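Side-chain contacts in iron superoxide dismutase (Trypanosoma cruzi, PDB 2GPC), which probably catalyses the dismutation of superoxide to oxygen and hydrogen peroxide at an iron site: residues E110-T113 against N114-G118; N172-A175 against A176-Q179; H31-G34 against Y35-K38. All coordinates share one frame; numbering follows the deposited sequence.

Contact 1 (E110-T113 against N114-G118); sequences EEFT and NVAVG
Val117 N gives its hydrogen to Thr113 O at 2.8 Å, and the side chains of these two residues run alongside each other, their CG2 methyls 4.2 Å apart. Thr113 OG1, set beside its own backbone N, bonds back to Lys109 O and also pairs with Trp182 NE1. On the exposed side of the helix Glu110 and Asn114 grip each other twice, once directly and once through water. The amide of Asn114 gives an N-H of ND2 to OE2 of Glu110 at 3.1 Å, and a water donates both to Glu110 OE1 (2.8 Å) and to Asn114 OD1, closing a ring between carboxylate and amide. The direct bond is not an in-plane one: ND2 comes down on OE2 from above the carboxylate, 68° out of its plane, with the two flat groups turned 77° against each other. The Glu110 chain gets there by bending at chi2 (77°), which swings its carboxylate along the helix to Asn114, one turn on. The same two residues are also joined by their backbones, Asn114 N to Glu110 O at 3.0 Å. This is the i to i+4 pattern of an alpha-helix, here the last two turns of helix 105-118 in the C-terminal domain of the iron/manganese superoxide dismutases. It continues with Ala116 N to Phe112 O. On the buried side, the Phe112 ring passes Ala116 CB obliquely, with CE1 4.2 Å from the methyl. That side faces strands 123-130 and 135-142 and helix 174-184: Phe112 meets Ala125, Val138, Phe181 and the ring of Trp182, while Ala116 packs on Ala125.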
ATOM      1  N   GLU A 110       8.130 -18.050  12.507  1.00 13.80           N
ATOM      2  CA  GLU A 110       8.905 -16.844  12.744  1.00 14.72           C
ATOM      3  C   GLU A 110       9.311 -16.179  11.420  1.00 14.38           C
ATOM      4  O   GLU A 110       9.217 -14.962  11.289  1.00 14.32           O
ATOM      5  CB  GLU A 110      10.145 -17.132  13.610  1.00 15.09           C
ATOM      6  CG  GLU A 110      11.080 -15.934  13.809  1.00 18.32           C
ATOM      7  CD  GLU A 110      10.573 -14.919  14.835  1.00 22.25           C
ATOM      8  OE1 GLU A 110       9.417 -15.046  15.312  1.00 23.83           O
ATOM      9  OE2 GLU A 110      11.340 -13.985  15.178  1.00 25.00           O
ATOM     10  N   GLU A 111       9.761 -16.965  10.446  1.00 13.94           N
ATOM     11  CA  GLU A 111      10.218 -16.406   9.176  1.00 14.09           C
ATOM     12  C   GLU A 111       9.050 -15.789   8.387  1.00 13.83           C
ATOM     13  O   GLU A 111       9.172 -14.687   7.875  1.00 13.70           O
ATOM     14  CB  GLU A 111      10.946 -17.467   8.352  1.00 14.41           C
ATOM     15  CG  GLU A 111      11.535 -16.956   7.045  1.00 15.28           C
ATOM     16  CD  GLU A 111      12.332 -18.010   6.296  1.00 15.98           C
ATOM     17  OE1 GLU A 111      12.643 -19.077   6.876  1.00 17.77           O
ATOM     18  OE2 GLU A 111      12.667 -17.761   5.119  1.00 17.82           O
ATOM     19  N   PHE A 112       7.919 -16.484   8.323  1.00 13.08           N
ATOM     20  CA  PHE A 112       6.746 -15.977   7.611  1.00 12.69           C
ATOM     21  C   PHE A 112       6.197 -14.718   8.286  1.00 12.37           C
ATOM     22  O   PHE A 112       5.925 -13.729   7.608  1.00 12.36           O
ATOM     23  CB  PHE A 112       5.672 -17.077   7.501  1.00 12.49           C
ATOM     24  CG  PHE A 112       4.460 -16.683   6.696  1.00 12.20           C
ATOM     25  CD1 PHE A 112       3.482 -15.862   7.239  1.00 11.99           C
ATOM     26  CD2 PHE A 112       4.284 -17.154   5.395  1.00 12.04           C
ATOM     27  CE1 PHE A 112       2.345 -15.504   6.496  1.00 12.99           C
ATOM     28  CE2 PHE A 112       3.157 -16.797   4.649  1.00 12.16           C
ATOM     29  CZ  PHE A 112       2.180 -15.980   5.209  1.00 11.47           C
ATOM     30  N   THR A 113       6.068 -14.755   9.613  1.00 12.03           N
ATOM     31  CA  THR A 113       5.617 -13.603  10.408  1.00 11.66           C
ATOM     32  C   THR A 113       6.458 -12.368  10.138  1.00 11.91           C
ATOM     33  O   THR A 113       5.928 -11.316   9.829  1.00 11.71           O
ATOM     34  CB  THR A 113       5.683 -13.917  11.913  1.00 11.89           C
ATOM     35  OG1 THR A 113       4.795 -14.994  12.232  1.00 10.32           O
ATOM     36  CG2 THR A 113       5.183 -12.744  12.765  1.00 12.12           C
ATOM     37  N   ASN A 114       7.767 -12.504  10.242  1.00 12.02           N
ATOM     38  CA  ASN A 114       8.646 -11.352  10.068  1.00 12.64           C
ATOM     39  C   ASN A 114       8.597 -10.778   8.648  1.00 12.70           C
ATOM     40  O   ASN A 114       8.619  -9.559   8.473  1.00 13.24           O
ATOM     41  CB  ASN A 114      10.066 -11.700  10.509  1.00 12.77           C
ATOM     42  CG  ASN A 114      10.157 -11.925  12.021  1.00 13.78           C
ATOM     43  OD1 ASN A 114       9.292 -11.471  12.788  1.00 14.57           O
ATOM     44  ND2 ASN A 114      11.203 -12.618  12.454  1.00 14.07           N
ATOM     45  N   VAL A 115       8.495 -11.646   7.649  1.00 12.88           N
ATOM     46  CA  VAL A 115       8.275 -11.199   6.270  1.00 12.96           C
ATOM     47  C   VAL A 115       6.914 -10.475   6.118  1.00 12.50           C
ATOM     48  O   VAL A 115       6.838  -9.401   5.543  1.00 12.18           O
ATOM     49  CB  VAL A 115       8.369 -12.393   5.273  1.00 13.10           C
ATOM     50  CG1 VAL A 115       7.820 -12.031   3.911  1.00 12.93           C
ATOM     51  CG2 VAL A 115       9.808 -12.861   5.142  1.00 14.08           C
ATOM     52  N   ALA A 116       5.850 -11.074   6.640  1.00 12.22           N
ATOM     53  CA  ALA A 116       4.507 -10.509   6.522  1.00 12.33           C
ATOM     54  C   ALA A 116       4.386  -9.158   7.234  1.00 12.42           C
ATOM     55  O   ALA A 116       3.783  -8.229   6.697  1.00 12.73           O
ATOM     56  CB  ALA A 116       3.475 -11.484   7.055  1.00 11.88           C
ATOM     57  N   VAL A 117       4.961  -9.050   8.428  1.00 12.76           N
ATOM     58  CA  VAL A 117       4.867  -7.829   9.231  1.00 12.98           C
ATOM     59  C   VAL A 117       5.853  -6.771   8.725  1.00 13.45           C
ATOM     60  O   VAL A 117       5.567  -5.573   8.774  1.00 14.09           O
ATOM     61  CB  VAL A 117       5.080  -8.116  10.749  1.00 13.15           C
ATOM     62  CG1 VAL A 117       5.090  -6.832  11.556  1.00 12.83           C
ATOM     63  CG2 VAL A 117       3.991  -9.044  11.278  1.00 12.74           C
ATOM     64  N   GLY A 118       6.996  -7.207   8.215  1.00 13.43           N
ATOM     65  CA  GLY A 118       8.039  -6.292   7.768  1.00 13.68           C
ATOM     66  C   GLY A 118       7.908  -5.800   6.328  1.00 13.59           C
ATOM     67  O   GLY A 118       8.676  -4.936   5.917  1.00 14.18           O
TER
HETATM   68  O   HOH W   1       8.304 -12.518  15.071  1.00 26.01           O

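Contact 2 (N172-A175 against A176-Q179); sequences NDRA and AYVQ
An N-cap opens helix 174-184, with Asp173 as the capping residue and the centre of an inverse gamma turn. Its OD1 accepts the N-H of Ala176 at 3.1 Å, approached from above the carboxylate, 61° out of plane. CG stands anti to the backbone N (chi1 -160°), which folds the carboxylate back over the first turn and brings CG to 3.5 Å from Ala176 CB. Asp173 O takes Tyr177 N at 3.3 Å, plus a weak bond from Ala176 N. A turn further, a water donates to Ala175 O and accepts from Gln179 NE2, 2.8 Å from each, helped by the bend of the Gln179 chain at chi2. On the inner side Arg174 CG lies 4.1 Å from CD2 of the Tyr177 ring, and the guanidinium stands nearly upright to that ring, their planes 87° apart. Both polar ends are held elsewhere: Arg174 by His119 O, Ala116 O and Tyr166 OH, Tyr177 OH by Tyr78 OH and the backbone O of Asp160, itself an iron ligand. Tyr177 and Ala176 also touch Tyr170 of helix 167-170, while Val178 packs on Ala116 and Val117 of helix 105-118.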
ATOM      1  N   ASN A 172      -3.540   0.377  12.126  1.00 11.96           N
ATOM      2  CA  ASN A 172      -2.106   0.246  11.810  1.00 12.06           C
ATOM      3  C   ASN A 172      -1.438  -1.040  12.299  1.00 12.18           C
ATOM      4  O   ASN A 172      -0.293  -1.311  11.935  1.00 12.48           O
ATOM      5  CB  ASN A 172      -1.335   1.409  12.434  1.00 12.19           C
ATOM      6  CG  ASN A 172      -1.433   1.409  13.949  1.00 12.66           C
ATOM      7  OD1 ASN A 172      -0.494   1.019  14.664  1.00 15.56           O
ATOM      8  ND2 ASN A 172      -2.577   1.827  14.445  1.00 10.49           N
ATOM      9  N   ASP A 173      -2.136  -1.817  13.131  1.00 12.20           N
ATOM     10  CA  ASP A 173      -1.525  -2.941  13.836  1.00 12.22           C
ATOM     11  C   ASP A 173      -1.516  -4.202  12.978  1.00 12.06           C
ATOM     12  O   ASP A 173      -2.289  -5.148  13.202  1.00 11.23           O
ATOM     13  CB  ASP A 173      -2.245  -3.187  15.169  1.00 12.20           C
ATOM     14  CG  ASP A 173      -1.405  -3.983  16.156  1.00 13.15           C
ATOM     15  OD1 ASP A 173      -0.416  -4.646  15.749  1.00 13.13           O
ATOM     16  OD2 ASP A 173      -1.676  -4.016  17.368  1.00 13.82           O
ATOM     17  N   ARG A 174      -0.627  -4.214  11.995  1.00 12.12           N
ATOM     18  CA  ARG A 174      -0.482  -5.366  11.119  1.00 12.19           C
ATOM     19  C   ARG A 174       0.024  -6.590  11.872  1.00 12.24           C
ATOM     20  O   ARG A 174      -0.334  -7.714  11.522  1.00 11.99           O
ATOM     21  CB  ARG A 174       0.474  -5.072   9.965  1.00 12.24           C
ATOM     22  CG  ARG A 174       0.363  -6.109   8.844  1.00 12.61           C
ATOM     23  CD  ARG A 174       1.501  -6.086   7.881  1.00 11.99           C
ATOM     24  NE  ARG A 174       1.533  -4.851   7.119  1.00 10.97           N
ATOM     25  CZ  ARG A 174       2.483  -4.536   6.264  1.00 12.73           C
ATOM     26  NH1 ARG A 174       3.490  -5.375   6.051  1.00 12.72           N
ATOM     27  NH2 ARG A 174       2.430  -3.377   5.615  1.00 12.72           N
ATOM     28  N   ALA A 175       0.865  -6.385  12.887  1.00 11.92           N
ATOM     29  CA  ALA A 175       1.331  -7.508  13.710  1.00 12.33           C
ATOM     30  C   ALA A 175       0.158  -8.280  14.329  1.00 12.25           C
ATOM     31  O   ALA A 175       0.148  -9.502  14.325  1.00 11.81           O
ATOM     32  CB  ALA A 175       2.272  -7.032  14.791  1.00 12.62           C
ATOM     33  N   ALA A 176      -0.837  -7.563  14.837  1.00 12.26           N
ATOM     34  CA  ALA A 176      -2.007  -8.203  15.443  1.00 12.73           C
ATOM     35  C   ALA A 176      -2.839  -8.937  14.398  1.00 12.62           C
ATOM     36  O   ALA A 176      -3.393 -10.005  14.660  1.00 12.45           O
ATOM     37  CB  ALA A 176      -2.857  -7.181  16.190  1.00 12.52           C
ATOM     38  N   TYR A 177      -2.909  -8.360  13.205  1.00 12.94           N
ATOM     39  CA  TYR A 177      -3.626  -8.972  12.092  1.00 12.75           C
ATOM     40  C   TYR A 177      -2.969 -10.285  11.685  1.00 12.81           C
ATOM     41  O   TYR A 177      -3.659 -11.262  11.399  1.00 13.32           O
ATOM     42  CB  TYR A 177      -3.663  -7.994  10.903  1.00 12.87           C
ATOM     43  CG  TYR A 177      -3.895  -8.624   9.550  1.00 11.64           C
ATOM     44  CD1 TYR A 177      -5.112  -9.238   9.232  1.00 11.89           C
ATOM     45  CD2 TYR A 177      -2.901  -8.599   8.574  1.00 12.87           C
ATOM     46  CE1 TYR A 177      -5.320  -9.821   7.970  1.00 11.76           C
ATOM     47  CE2 TYR A 177      -3.099  -9.173   7.321  1.00 12.60           C
ATOM     48  CZ  TYR A 177      -4.312  -9.786   7.021  1.00 12.95           C
ATOM     49  OH  TYR A 177      -4.511 -10.336   5.758  1.00 11.82           O
ATOM     50  N   VAL A 178      -1.637 -10.310  11.659  1.00 12.75           N
ATOM     51  CA  VAL A 178      -0.907 -11.518  11.286  1.00 12.40           C
ATOM     52  C   VAL A 178      -1.062 -12.597  12.352  1.00 12.58           C
ATOM     53  O   VAL A 178      -1.164 -13.771  12.019  1.00 12.61           O
ATOM     54  CB  VAL A 178       0.585 -11.216  10.980  1.00 12.29           C
ATOM     55  CG1 VAL A 178       1.422 -12.509  10.854  1.00 12.42           C
ATOM     56  CG2 VAL A 178       0.676 -10.414   9.702  1.00 12.32           C
ATOM     57  N   GLN A 179      -1.094 -12.208  13.625  1.00 12.97           N
ATOM     58  CA  GLN A 179      -1.377 -13.173  14.693  1.00 13.39           C
ATOM     59  C   GLN A 179      -2.745 -13.826  14.460  1.00 12.82           C
ATOM     60  O   GLN A 179      -2.900 -15.036  14.617  1.00 12.35           O
ATOM     61  CB  GLN A 179      -1.280 -12.516  16.084  1.00 13.90           C
ATOM     62  CG  GLN A 179       0.190 -12.274  16.541  1.00 16.14           C
ATOM     63  CD  GLN A 179       1.096 -13.517  16.379  1.00 18.77           C
ATOM     64  OE1 GLN A 179       0.878 -14.530  17.036  1.00 22.77           O
ATOM     65  NE2 GLN A 179       2.096 -13.434  15.501  1.00 17.22           N
TER
HETATM   66  O   HOH W   2       2.435 -11.029  14.197  1.00 15.61           O

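Contact 3 (H31-G34 against Y35-K38); sequences HHQG and YVTK
Tyr35 meets the preceding turn with backbone and ring alike. Its N-H bonds to His31 O at 3.1 Å, and the ring passes obliquely by the same carbonyl, CD2 3.0 Å from His31 O. CG sits beside the backbone N (chi1 -68°), which folds the ring back along the helix. His31 O also accepts from a water, 2.8 Å away, which stands 3.4 Å above the centre of the Tyr35 ring. The phenol itself ends on Gln71 NE2. Val36 runs alongside Gln33, whose OE1 is 4.0 Å from Val36 CB; the N-H of Val36 makes a weak bond to His32 O. Thr37 N bonds to Gln33 O at 2.9 Å, and Thr37 OG1 donates to a second water that in turn donates to Gln33 OE1, so that one water ties these two polar chains. Lys38 N bonds to Gly34 O, and the aliphatic part of the lysine curls round that carbonyl, CE 3.3 Å from Gly34 O. The bend at chi3 (-89°) turns NZ back so that it gives an N-H to the water above the Tyr35 ring, 3.2 Å away. His31, though not an iron ligand, stacks on His164, which is one, and His31 NE2 bonds to Tyr167 OH of the second subunit, while His32 ND1 and NE2 are paired with Trp79 NE1 and Ile72 O of helix 63-80. Such a long helix carrying a second-shell histidine and tyrosine beside the iron, at the dimer interface, is typical of the alpha-hairpin domain of iron and manganese superoxide dismutases.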
ATOM      1  N   HIS A  31     -12.860  -4.365  -3.101  1.00 11.51           N
ATOM      2  CA  HIS A  31     -11.542  -4.592  -3.686  1.00 11.19           C
ATOM      3  C   HIS A  31     -11.543  -5.766  -4.658  1.00 11.17           C
ATOM      4  O   HIS A  31     -11.226  -5.584  -5.820  1.00 11.38           O
ATOM      5  CB  HIS A  31     -10.452  -4.738  -2.599  1.00 11.00           C
ATOM      6  CG  HIS A  31     -10.255  -3.494  -1.797  1.00 11.32           C
ATOM      7  ND1 HIS A  31      -9.498  -2.435  -2.250  1.00 12.17           N
ATOM      8  CD2 HIS A  31     -10.755  -3.113  -0.598  1.00 11.34           C
ATOM      9  CE1 HIS A  31      -9.541  -1.457  -1.365  1.00 12.03           C
ATOM     10  NE2 HIS A  31     -10.297  -1.839  -0.353  1.00 11.22           N
ATOM     11  N   HIS A  32     -11.936  -6.951  -4.206  1.00 10.81           N
ATOM     12  CA  HIS A  32     -11.810  -8.145  -5.038  1.00 10.95           C
ATOM     13  C   HIS A  32     -12.738  -8.076  -6.253  1.00 11.31           C
ATOM     14  O   HIS A  32     -12.293  -8.262  -7.389  1.00 10.50           O
ATOM     15  CB  HIS A  32     -12.069  -9.405  -4.217  1.00 10.99           C
ATOM     16  CG  HIS A  32     -11.528 -10.659  -4.837  1.00 11.56           C
ATOM     17  ND1 HIS A  32     -11.746 -11.906  -4.292  1.00 10.97           N
ATOM     18  CD2 HIS A  32     -10.773 -10.862  -5.945  1.00 11.01           C
ATOM     19  CE1 HIS A  32     -11.157 -12.823  -5.039  1.00 12.09           C
ATOM     20  NE2 HIS A  32     -10.558 -12.216  -6.050  1.00 12.54           N
ATOM     21  N   GLN A  33     -14.013  -7.770  -6.024  1.00 11.52           N
ATOM     22  CA  GLN A  33     -14.965  -7.670  -7.134  1.00 12.37           C
ATOM     23  C   GLN A  33     -14.657  -6.492  -8.033  1.00 12.27           C
ATOM     24  O   GLN A  33     -14.938  -6.543  -9.228  1.00 12.72           O
ATOM     25  CB  GLN A  33     -16.412  -7.599  -6.644  1.00 12.50           C
ATOM     26  CG  GLN A  33     -16.906  -8.935  -6.088  1.00 15.50           C
ATOM     27  CD  GLN A  33     -17.442  -9.897  -7.142  1.00 16.30           C
ATOM     28  OE1 GLN A  33     -17.091  -9.816  -8.335  1.00 17.87           O
ATOM     29  NE2 GLN A  33     -18.279 -10.835  -6.697  1.00 18.42           N
ATOM     30  N   GLY A  34     -14.086  -5.441  -7.458  1.00 12.12           N
ATOM     31  CA  GLY A  34     -13.689  -4.264  -8.210  1.00 12.21           C
ATOM     32  C   GLY A  34     -12.642  -4.607  -9.253  1.00 12.14           C
ATOM     33  O   GLY A  34     -12.701  -4.094 -10.369  1.00 11.89           O
ATOM     34  N   TYR A  35     -11.693  -5.474  -8.898  1.00 11.66           N
ATOM     35  CA  TYR A  35     -10.698  -5.944  -9.858  1.00 11.68           C
ATOM     36  C   TYR A  35     -11.367  -6.721 -10.992  1.00 11.90           C
ATOM     37  O   TYR A  35     -10.992  -6.583 -12.156  1.00 11.66           O
ATOM     38  CB  TYR A  35      -9.637  -6.815  -9.174  1.00 11.84           C
ATOM     39  CG  TYR A  35      -8.733  -6.067  -8.222  1.00 11.50           C
ATOM     40  CD1 TYR A  35      -8.011  -4.958  -8.652  1.00 12.57           C
ATOM     41  CD2 TYR A  35      -8.581  -6.472  -6.898  1.00 13.43           C
ATOM     42  CE1 TYR A  35      -7.165  -4.273  -7.804  1.00 13.06           C
ATOM     43  CE2 TYR A  35      -7.725  -5.780  -6.029  1.00 11.87           C
ATOM     44  CZ  TYR A  35      -7.021  -4.688  -6.503  1.00 13.57           C
ATOM     45  OH  TYR A  35      -6.190  -3.983  -5.681  1.00 15.28           O
ATOM     46  N   VAL A  36     -12.360  -7.536 -10.650  1.00 12.05           N
ATOM     47  CA  VAL A  36     -13.102  -8.299 -11.648  1.00 12.05           C
ATOM     48  C   VAL A  36     -13.849  -7.360 -12.613  1.00 12.47           C
ATOM     49  O   VAL A  36     -13.793  -7.543 -13.830  1.00 11.96           O
ATOM     50  CB  VAL A  36     -14.106  -9.278 -10.988  1.00 12.33           C
ATOM     51  CG1 VAL A  36     -14.964  -9.965 -12.037  1.00 12.19           C
ATOM     52  CG2 VAL A  36     -13.383 -10.305 -10.141  1.00 12.95           C
ATOM     53  N   THR A  37     -14.528  -6.353 -12.064  1.00 12.48           N
ATOM     54  CA  THR A  37     -15.232  -5.354 -12.858  1.00 13.09           C
ATOM     55  C   THR A  37     -14.271  -4.639 -13.821  1.00 13.22           C
ATOM     56  O   THR A  37     -14.537  -4.547 -15.019  1.00 12.82           O
ATOM     57  CB  THR A  37     -15.936  -4.353 -11.919  1.00 13.40           C
ATOM     58  OG1 THR A  37     -16.937  -5.049 -11.160  1.00 13.80           O
ATOM     59  CG2 THR A  37     -16.695  -3.258 -12.702  1.00 14.34           C
ATOM     60  N   LYS A  38     -13.132  -4.197 -13.301  1.00 13.45           N
ATOM     61  CA  LYS A  38     -12.130  -3.485 -14.094  1.00 14.07           C
ATOM     62  C   LYS A  38     -11.527  -4.360 -15.201  1.00 13.88           C
ATOM     63  O   LYS A  38     -11.293  -3.885 -16.307  1.00 12.73           O
ATOM     64  CB  LYS A  38     -11.024  -2.915 -13.187  1.00 14.56           C
ATOM     65  CG  LYS A  38     -11.453  -1.664 -12.412  1.00 17.12           C
ATOM     66  CD  LYS A  38     -10.343  -1.105 -11.508  1.00 20.83           C
ATOM     67  CE  LYS A  38     -10.364  -1.739 -10.116  1.00 23.17           C
ATOM     68  NZ  LYS A  38      -9.668  -0.929  -9.075  1.00 26.45           N
TER
HETATM   69  O   HOH W   3     -10.395  -3.060  -6.810  1.00 13.35           O
HETATM   70  O   HOH W   4     -17.592  -7.802 -10.364  1.00 21.76           O

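From the N terminus, contact 3 comes first, in helix 21-44 of the alpha-hairpin domain; contacts 1 and 2 follow in the C-terminal domain, in helices 105-118 and 174-184. Each spans adjoining segments, so none closes a longer loop, and the three lie in series without nesting or crossing. Contacts 1 and 2 touch, however, their centres about 11 Å apart, and brace helices 105-118 and 174-184 against each other. Contact 3 stands apart, its nearest atoms about 11 Å from contact 2 and about 16 Å from contact 1, and contacts 1 and 3 lie on opposite sides of the chain's centre.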